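Local coordinates for protein reducing end xylose-releasing exo-oligoxylanase (Paenibacillus barengoltzii G22, PDB 5YXT) that probably hydrolyses xylo-oligosaccharides, releasing xylose from their reducing ends, as a glycoside hydrolase of family 8, at residues E53-M58 / I90-V95; M98-G103 / G117-N122. All blocks are in the same frame, centred on the assembly; numbering follows the deposited sequence.

Contact 1: residues E53-M58 / I90-V95; sequences EDMGYM and IWKWTV
Trp93 meets Tyr57 and Met55 where helix 84-98 crosses strand 55-60. The axes of 55-58 and 90-95 are nearly perpendicular, at 86°, and approach to 5.8 Å.

The aromatic contact is a CH-pi one. Tyr57 CB sits almost straight above the five-membered ring of Trp93, 4.1 Å from its centroid. The two rings lie oblique to one another, with planes at 53°. With Tyr57 CG between its backbone N and carbonyl carbon (chi1 54°), CD2 of that ring lies 3.6 Å from Trp93 NE1.

The thioether of Met55 crosses the indole at about a right angle. Its chain bends at the last torsion, and CE lies 3.6 Å from Trp93 CD1. The sulfur adds an oblique Met-aromatic contact. Met55 CG also packs on Lys92 CG. With an alanine at Met55, the contacts of SD and CE with Trp93 and of CG with Lys92 CG are lost, which would probably open a gap beside the indole. At the other end Met58 SD rests on Ile90 CD1, 4.0 Å away.

Two backbone carbonyls, Gly56 O and Asp54 O, lie against C-H groups of the helix. Gly56 O receives a CA-H...O contact from Ile90 CA at 3.4 Å and also touches Trp93 CB. Asp54 O lies against Lys92 CB.

Helix 68-80 adds Met71, which touches Tyr57, Ile90 and Trp93. Arg89 donates a hydrogen bond to Met55 O.

The chemistry is therefore that of apolar strand-helix packing in the helix-rich fold of a family 8 glycoside hydrolase. It rests on sulfur, ring and C-H contacts, without conventional hydrogen bonds between the two segments.

Contact 2: residues M98-G103 / G117-N122; sequences MYMTEG and GKRLSN
The guanidinium of Arg119 lies beside the chain that leaves helix 84-98. Met98 O and Met100 CG both lie over the same face of it, and Met100 CG is 3.8 Å from Arg119 NH1. Tyr99 O approaches obliquely, 2.8 Å from Arg119 NH2, but the angle is too poor for a hydrogen bond.

The bonds of Arg119 go to other partners. NE donates to Tyr97 O in helix 84-98, and NH2 also bonds to a residue just outside the two segments. NH1 donates to a water at 3.2 Å, and the same water takes a weak bond from Glu102 N. Together these should limit rotation of the group. The side chain bends at its second torsion (chi2 -84°), is extended at the next, and turns again at the guanidinium. Its positive charge lies close to several backbone carbonyls, which probably help to offset it.

Met100, buried, packs on Asn122. Its CG is anti to the carbonyl carbon (chi1 -71°), and a bend at the last torsion turns CE to Asn122. The methyl packs 3.5 Å from Asn122 CB and 3.2 Å from Asn122 O. Asn122 O also accepts a hydrogen bond from Asn105 ND2. Ala110 touches Met100 and Arg119 as well, and backbone bonds join Met100 to Gly107 and Tyr108.

Both segments are irregular. One leads from helix 84-98 toward strand 112-113, and the other leads from that strand toward helix 126-143. An arginine laid against backbone carbonyls where helix 84-98 gives way to loop, with a methionine on one face, is loop-to-loop packing between successive helices of this helix-rich family 8 glycoside hydrolase.

How the contacts relate
After strand 48-51 the chain runs through strand 55-60, then through strand 65-67 and helix 68-80 to helix 84-98. Contact 1 closes this loop, setting the helix across the strand. Contact 2 opens where this helix gives way to loop. It closes a shorter excursion through strand 112-113, the last strand of the antiparallel sheet. The two loops follow in series and do not cross. They also touch: Thr94 O and Tyr99 N form a probable hydrogen bond, and Trp93 packs on Met98 and Gly117. Together they tie the sheet, helix 84-98 and the approach to helix 126-143.

Contact 1: residues E53-M58 / I90-V95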
ATOM      1  N   GLU C  53      10.433  51.316  12.739  1.00 32.81           N
ATOM      2  CA  GLU C  53       9.122  51.512  12.146  1.00 35.42           C
ATOM      3  C   GLU C  53       9.052  51.079  10.689  1.00 34.60           C
ATOM      4  O   GLU C  53       7.970  51.129  10.094  1.00 36.45           O
ATOM      5  CB  GLU C  53       8.705  52.976  12.275  1.00 39.95           C
ATOM      6  CG  GLU C  53       8.117  53.287  13.636  1.00 39.45           C
ATOM      7  CD  GLU C  53       6.661  53.688  13.575  1.00 44.59           C
ATOM      8  OE1 GLU C  53       6.116  53.801  12.449  1.00 47.14           O
ATOM      9  OE2 GLU C  53       6.060  53.878  14.657  1.00 40.14           O
ATOM     10  N   ASP C  54      10.165  50.639  10.099  1.00 31.53           N
ATOM     11  CA  ASP C  54      10.116  50.266   8.691  1.00 33.24           C
ATOM     12  C   ASP C  54      10.979  49.053   8.353  1.00 27.52           C
ATOM     13  O   ASP C  54      11.239  48.812   7.166  1.00 24.63           O
ATOM     14  CB  ASP C  54      10.536  51.443   7.804  1.00 30.41           C
ATOM     15  CG  ASP C  54      11.880  52.006   8.187  1.00 35.54           C
ATOM     16  OD1 ASP C  54      12.459  51.540   9.194  1.00 39.26           O
ATOM     17  OD2 ASP C  54      12.354  52.922   7.484  1.00 41.84           O
ATOM     18  N   MET C  55      11.424  48.279   9.347  1.00 26.40           N
ATOM     19  CA  MET C  55      12.280  47.126   9.092  1.00 22.24           C
ATOM     20  C   MET C  55      11.868  45.955   9.981  1.00 24.99           C
ATOM     21  O   MET C  55      11.036  46.073  10.883  1.00 20.29           O
ATOM     22  CB  MET C  55      13.770  47.455   9.315  1.00 24.16           C
ATOM     23  CG  MET C  55      14.321  48.572   8.437  1.00 25.18           C
ATOM     24  SD  MET C  55      16.122  48.643   8.305  1.00 29.80           S
ATOM     25  CE  MET C  55      16.589  48.288  10.004  1.00 36.50           C
ATOM     26  N   GLY C  56      12.479  44.813   9.713  1.00 19.19           N
ATOM     27  CA  GLY C  56      12.213  43.607  10.466  1.00 19.54           C
ATOM     28  C   GLY C  56      13.054  42.506   9.856  1.00 19.31           C
ATOM     29  O   GLY C  56      13.526  42.619   8.722  1.00 18.17           O
ATOM     30  N   TYR C  57      13.273  41.459  10.643  1.00 17.53           N
ATOM     31  CA  TYR C  57      14.136  40.392  10.170  1.00 16.73           C
ATOM     32  C   TYR C  57      13.596  39.040  10.614  1.00 19.33           C
ATOM     33  O   TYR C  57      12.783  38.934  11.535  1.00 17.66           O
ATOM     34  CB  TYR C  57      15.595  40.588  10.637  1.00 19.90           C
ATOM     35  CG  TYR C  57      15.753  40.766  12.133  1.00 21.37           C
ATOM     36  CD1 TYR C  57      15.866  39.665  12.973  1.00 23.42           C
ATOM     37  CD2 TYR C  57      15.778  42.042  12.708  1.00 23.85           C
ATOM     38  CE1 TYR C  57      16.001  39.824  14.344  1.00 25.28           C
ATOM     39  CE2 TYR C  57      15.914  42.210  14.083  1.00 25.58           C
ATOM     40  CZ  TYR C  57      16.023  41.100  14.889  1.00 27.94           C
ATOM     41  OH  TYR C  57      16.157  41.251  16.244  1.00 29.36           O
ATOM     42  N   MET C  58      14.047  38.009   9.905  1.00 19.77           N
ATOM     43  CA  MET C  58      13.829  36.617  10.269  1.00 18.95           C
ATOM     44  C   MET C  58      15.089  36.128  10.962  1.00 21.08           C
ATOM     45  O   MET C  58      16.186  36.232  10.404  1.00 21.92           O
ATOM     46  CB  MET C  58      13.538  35.762   9.036  1.00 17.71           C
ATOM     47  CG  MET C  58      12.517  36.367   8.119  1.00 17.81           C
ATOM     48  SD  MET C  58      10.866  35.990   8.711  1.00 20.60           S
ATOM     49  CE  MET C  58      10.845  34.219   8.491  1.00 19.00           C
ATOM     50  N   ILE C  90      11.039  43.328   5.868  1.00 15.74           N
ATOM     51  CA  ILE C  90      12.125  42.373   5.633  1.00 16.37           C
ATOM     52  C   ILE C  90      13.014  42.853   4.492  1.00 15.77           C
ATOM     53  O   ILE C  90      14.247  42.889   4.606  1.00 17.38           O
ATOM     54  CB  ILE C  90      11.558  40.969   5.345  1.00 17.74           C
ATOM     55  CG1 ILE C  90      10.710  40.461   6.528  1.00 18.33           C
ATOM     56  CG2 ILE C  90      12.692  39.992   5.028  1.00 15.08           C
ATOM     57  CD1 ILE C  90      10.076  39.054   6.299  1.00 16.24           C
ATOM     58  N   TRP C  91      12.397  43.243   3.381  1.00 17.04           N
ATOM     59  CA  TRP C  91      13.164  43.693   2.228  1.00 16.83           C
ATOM     60  C   TRP C  91      13.990  44.928   2.562  1.00 15.99           C
ATOM     61  O   TRP C  91      15.116  45.069   2.085  1.00 19.64           O
ATOM     62  CB  TRP C  91      12.229  43.960   1.055  1.00 15.87           C
ATOM     63  CG  TRP C  91      12.936  44.421  -0.194  1.00 17.83           C
ATOM     64  CD1 TRP C  91      12.681  45.569  -0.900  1.00 18.84           C
ATOM     65  CD2 TRP C  91      14.010  43.759  -0.885  1.00 17.10           C
ATOM     66  NE1 TRP C  91      13.524  45.661  -1.977  1.00 16.95           N
ATOM     67  CE2 TRP C  91      14.351  44.569  -1.994  1.00 17.44           C
ATOM     68  CE3 TRP C  91      14.721  42.573  -0.670  1.00 17.49           C
ATOM     69  CZ2 TRP C  91      15.371  44.226  -2.889  1.00 18.55           C
ATOM     70  CZ3 TRP C  91      15.736  42.228  -1.563  1.00 18.76           C
ATOM     71  CH2 TRP C  91      16.053  43.061  -2.658  1.00 20.10           C
ATOM     72  N   LYS C  92      13.468  45.811   3.418  1.00 20.68           N
ATOM     73  CA  LYS C  92      14.215  47.012   3.789  1.00 19.84           C
ATOM     74  C   LYS C  92      15.461  46.661   4.587  1.00 21.14           C
ATOM     75  O   LYS C  92      16.552  47.169   4.305  1.00 20.35           O
ATOM     76  CB  LYS C  92      13.325  47.974   4.583  1.00 21.20           C
ATOM     77  CG  LYS C  92      13.960  49.357   4.834  1.00 22.02           C
ATOM     78  CD  LYS C  92      14.781  49.832   3.639  1.00 26.25           C
ATOM     79  CE  LYS C  92      14.816  51.353   3.524  1.00 33.33           C
ATOM     80  NZ  LYS C  92      15.788  51.805   2.473  1.00 35.64           N
ATOM     81  N   TRP C  93      15.320  45.805   5.601  1.00 19.14           N
ATOM     82  CA  TRP C  93      16.485  45.330   6.341  1.00 21.12           C
ATOM     83  C   TRP C  93      17.506  44.706   5.400  1.00 22.95           C
ATOM     84  O   TRP C  93      18.721  44.922   5.539  1.00 20.20           O
ATOM     85  CB  TRP C  93      16.040  44.311   7.392  1.00 19.27           C
ATOM     86  CG  TRP C  93      16.936  44.142   8.590  1.00 20.61           C
ATOM     87  CD1 TRP C  93      16.758  44.697   9.826  1.00 23.85           C
ATOM     88  CD2 TRP C  93      18.113  43.331   8.683  1.00 22.80           C
ATOM     89  NE1 TRP C  93      17.766  44.296  10.674  1.00 20.95           N
ATOM     90  CE2 TRP C  93      18.604  43.452   9.994  1.00 24.75           C
ATOM     91  CE3 TRP C  93      18.813  42.528   7.776  1.00 21.51           C
ATOM     92  CZ2 TRP C  93      19.757  42.794  10.421  1.00 24.62           C
ATOM     93  CZ3 TRP C  93      19.945  41.873   8.204  1.00 24.33           C
ATOM     94  CH2 TRP C  93      20.409  42.007   9.517  1.00 22.92           C
ATOM     95  N   THR C  94      17.016  43.930   4.430  1.00 20.76           N
ATOM     96  CA  THR C  94      17.886  43.203   3.515  1.00 18.43           C
ATOM     97  C   THR C  94      18.735  44.151   2.686  1.00 21.08           C
ATOM     98  O   THR C  94      19.957  43.992   2.596  1.00 21.62           O
ATOM     99  CB  THR C  94      17.037  42.288   2.630  1.00 20.22           C
ATOM    100  OG1 THR C  94      16.371  41.319   3.463  1.00 20.74           O
ATOM    101  CG2 THR C  94      17.896  41.558   1.607  1.00 19.79           C
ATOM    102  N   VAL C  95      18.109  45.165   2.099  1.00 20.19           N
ATOM    103  CA  VAL C  95      18.861  46.096   1.262  1.00 21.86           C
ATOM    104  C   VAL C  95      19.831  46.920   2.104  1.00 23.49           C
ATOM    105  O   VAL C  95      20.950  47.222   1.668  1.00 21.40           O
ATOM    106  CB  VAL C  95      17.886  46.984   0.471  1.00 26.06           C
ATOM    107  CG1 VAL C  95      18.655  48.038  -0.333  1.00 28.05           C
ATOM    108  CG2 VAL C  95      17.022  46.112  -0.447  1.00 20.07           C
TER

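Contact 2: residues M98-G103 / G117-N122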
ATOM      1  N   MET C  98      22.429  43.843   4.048  1.00 22.38           N
ATOM      2  CA  MET C  98      22.915  42.639   3.387  1.00 19.78           C
ATOM      3  C   MET C  98      23.357  42.858   1.946  1.00 21.59           C
ATOM      4  O   MET C  98      24.239  42.133   1.469  1.00 20.50           O
ATOM      5  CB  MET C  98      21.833  41.554   3.425  1.00 20.86           C
ATOM      6  CG  MET C  98      21.587  41.037   4.837  1.00 22.82           C
ATOM      7  SD  MET C  98      20.358  39.729   4.893  1.00 25.10           S
ATOM      8  CE  MET C  98      18.869  40.580   5.143  1.00 29.73           C
ATOM      9  N   TYR C  99      22.781  43.824   1.246  1.00 21.79           N
ATOM     10  CA  TYR C  99      23.171  44.072  -0.138  1.00 24.35           C
ATOM     11  C   TYR C  99      24.620  44.541  -0.198  1.00 27.10           C
ATOM     12  O   TYR C  99      25.008  45.473   0.512  1.00 22.70           O
ATOM     13  CB  TYR C  99      22.251  45.110  -0.781  1.00 25.40           C
ATOM     14  CG  TYR C  99      22.567  45.370  -2.233  1.00 24.83           C
ATOM     15  CD1 TYR C  99      22.302  44.410  -3.199  1.00 27.41           C
ATOM     16  CD2 TYR C  99      23.128  46.571  -2.636  1.00 26.94           C
ATOM     17  CE1 TYR C  99      22.585  44.635  -4.528  1.00 30.37           C
ATOM     18  CE2 TYR C  99      23.414  46.812  -3.969  1.00 33.99           C
ATOM     19  CZ  TYR C  99      23.144  45.839  -4.909  1.00 35.02           C
ATOM     20  OH  TYR C  99      23.431  46.067  -6.236  1.00 36.93           O
ATOM     21  N   MET C 100      25.422  43.879  -1.040  1.00 23.62           N
ATOM     22  CA  MET C 100      26.854  44.131  -1.141  1.00 24.15           C
ATOM     23  C   MET C 100      27.157  45.083  -2.296  1.00 29.22           C
ATOM     24  O   MET C 100      26.750  44.841  -3.439  1.00 29.00           O
ATOM     25  CB  MET C 100      27.614  42.815  -1.313  1.00 25.90           C
ATOM     26  CG  MET C 100      27.620  41.966  -0.052  1.00 20.91           C
ATOM     27  SD  MET C 100      28.652  40.501  -0.263  1.00 30.32           S
ATOM     28  CE  MET C 100      30.208  41.256   0.161  1.00 33.17           C
ATOM     29  N   THR C 101      27.890  46.154  -2.001  1.00 29.91           N
ATOM     30  CA  THR C 101      28.227  47.161  -3.000  1.00 36.05           C
ATOM     31  C   THR C 101      29.692  47.139  -3.432  1.00 35.63           C
ATOM     32  O   THR C 101      30.088  47.964  -4.263  1.00 36.18           O
ATOM     33  CB  THR C 101      27.872  48.556  -2.471  1.00 37.30           C
ATOM     34  OG1 THR C 101      28.478  48.740  -1.185  1.00 33.42           O
ATOM     35  CG2 THR C 101      26.370  48.689  -2.327  1.00 32.89           C
ATOM     36  N   GLU C 102      30.504  46.225  -2.907  1.00 29.89           N
ATOM     37  CA  GLU C 102      31.927  46.200  -3.223  1.00 35.65           C
ATOM     38  C   GLU C 102      32.422  44.759  -3.110  1.00 34.68           C
ATOM     39  O   GLU C 102      31.702  43.867  -2.651  1.00 35.10           O
ATOM     40  CB  GLU C 102      32.701  47.158  -2.298  1.00 38.42           C
ATOM     41  CG  GLU C 102      34.212  47.206  -2.483  1.00 45.58           C
ATOM     42  CD  GLU C 102      34.942  47.650  -1.233  1.00 53.60           C
ATOM     43  OE1 GLU C 102      35.071  46.828  -0.303  1.00 59.73           O
ATOM     44  OE2 GLU C 102      35.397  48.815  -1.185  1.00 59.99           O
ATOM     45  N   GLY C 103      33.652  44.532  -3.556  1.00 31.54           N
ATOM     46  CA  GLY C 103      34.248  43.218  -3.489  1.00 31.44           C
ATOM     47  C   GLY C 103      33.844  42.369  -4.677  1.00 32.12           C
ATOM     48  O   GLY C 103      33.127  42.799  -5.583  1.00 29.81           O
ATOM     49  N   GLY C 117      22.850  43.895  12.231  1.00 30.69           N
ATOM     50  CA  GLY C 117      23.152  44.308  10.876  1.00 31.23           C
ATOM     51  C   GLY C 117      24.611  44.210  10.473  1.00 30.16           C
ATOM     52  O   GLY C 117      24.902  44.332   9.278  1.00 31.86           O
ATOM     53  N   LYS C 118      25.541  44.003  11.412  1.00 34.57           N
ATOM     54  CA  LYS C 118      26.945  43.840  11.039  1.00 32.93           C
ATOM     55  C   LYS C 118      27.145  42.574  10.213  1.00 29.36           C
ATOM     56  O   LYS C 118      26.583  41.519  10.518  1.00 27.26           O
ATOM     57  CB  LYS C 118      27.849  43.788  12.280  1.00 37.34           C
ATOM     58  CG  LYS C 118      28.201  45.147  12.886  1.00 47.32           C
ATOM     59  CD  LYS C 118      29.549  45.107  13.606  1.00 47.05           C
ATOM     60  CE  LYS C 118      29.706  43.824  14.417  1.00 49.03           C
ATOM     61  NZ  LYS C 118      30.560  44.007  15.640  1.00 60.90           N
ATOM     62  N   ARG C 119      27.960  42.692   9.164  1.00 29.40           N
ATOM     63  CA  ARG C 119      28.244  41.569   8.276  1.00 27.33           C
ATOM     64  C   ARG C 119      28.967  40.451   9.010  1.00 29.09           C
ATOM     65  O   ARG C 119      29.916  40.687   9.758  1.00 27.74           O
ATOM     66  CB  ARG C 119      29.111  42.028   7.106  1.00 30.38           C
ATOM     67  CG  ARG C 119      28.463  43.035   6.210  1.00 28.36           C
ATOM     68  CD  ARG C 119      27.582  42.353   5.192  1.00 28.81           C
ATOM     69  NE  ARG C 119      26.831  43.345   4.441  1.00 28.43           N
ATOM     70  CZ  ARG C 119      27.338  44.055   3.443  1.00 27.49           C
ATOM     71  NH1 ARG C 119      28.593  43.866   3.059  1.00 30.76           N
ATOM     72  NH2 ARG C 119      26.584  44.949   2.826  1.00 28.00           N
ATOM     73  N   LEU C 120      28.526  39.221   8.777  1.00 29.36           N
ATOM     74  CA  LEU C 120      29.246  38.039   9.217  1.00 26.44           C
ATOM     75  C   LEU C 120      29.921  37.323   8.054  1.00 28.00           C
ATOM     76  O   LEU C 120      30.606  36.313   8.266  1.00 28.37           O
ATOM     77  CB  LEU C 120      28.287  37.091   9.955  1.00 28.07           C
ATOM     78  CG  LEU C 120      27.622  37.727  11.181  1.00 28.80           C
ATOM     79  CD1 LEU C 120      26.762  36.730  11.949  1.00 30.52           C
ATOM     80  CD2 LEU C 120      28.695  38.328  12.094  1.00 32.24           C
ATOM     81  N   SER C 121      29.776  37.843   6.838  1.00 25.90           N
ATOM     82  CA  SER C 121      30.239  37.167   5.635  1.00 25.04           C
ATOM     83  C   SER C 121      30.346  38.196   4.522  1.00 25.21           C
ATOM     84  O   SER C 121      29.803  39.297   4.616  1.00 23.63           O
ATOM     85  CB  SER C 121      29.272  36.055   5.226  1.00 26.00           C
ATOM     86  OG  SER C 121      28.008  36.627   4.924  1.00 27.43           O
ATOM     87  N   ASN C 122      31.051  37.818   3.453  1.00 23.54           N
ATOM     88  CA  ASN C 122      31.085  38.640   2.249  1.00 26.65           C
ATOM     89  C   ASN C 122      30.785  37.818   0.998  1.00 24.76           C
ATOM     90  O   ASN C 122      31.212  38.185  -0.101  1.00 27.36           O
ATOM     91  CB  ASN C 122      32.421  39.380   2.119  1.00 24.83           C
ATOM     92  CG  ASN C 122      33.588  38.455   1.842  1.00 26.96           C
ATOM     93  OD1 ASN C 122      33.521  37.252   2.096  1.00 24.67           O
ATOM     94  ND2 ASN C 122      34.678  39.024   1.335  1.00 24.51           N
TER
HETATM   95  O   HOH W   1      29.772  44.921   0.226  1.00 33.17           O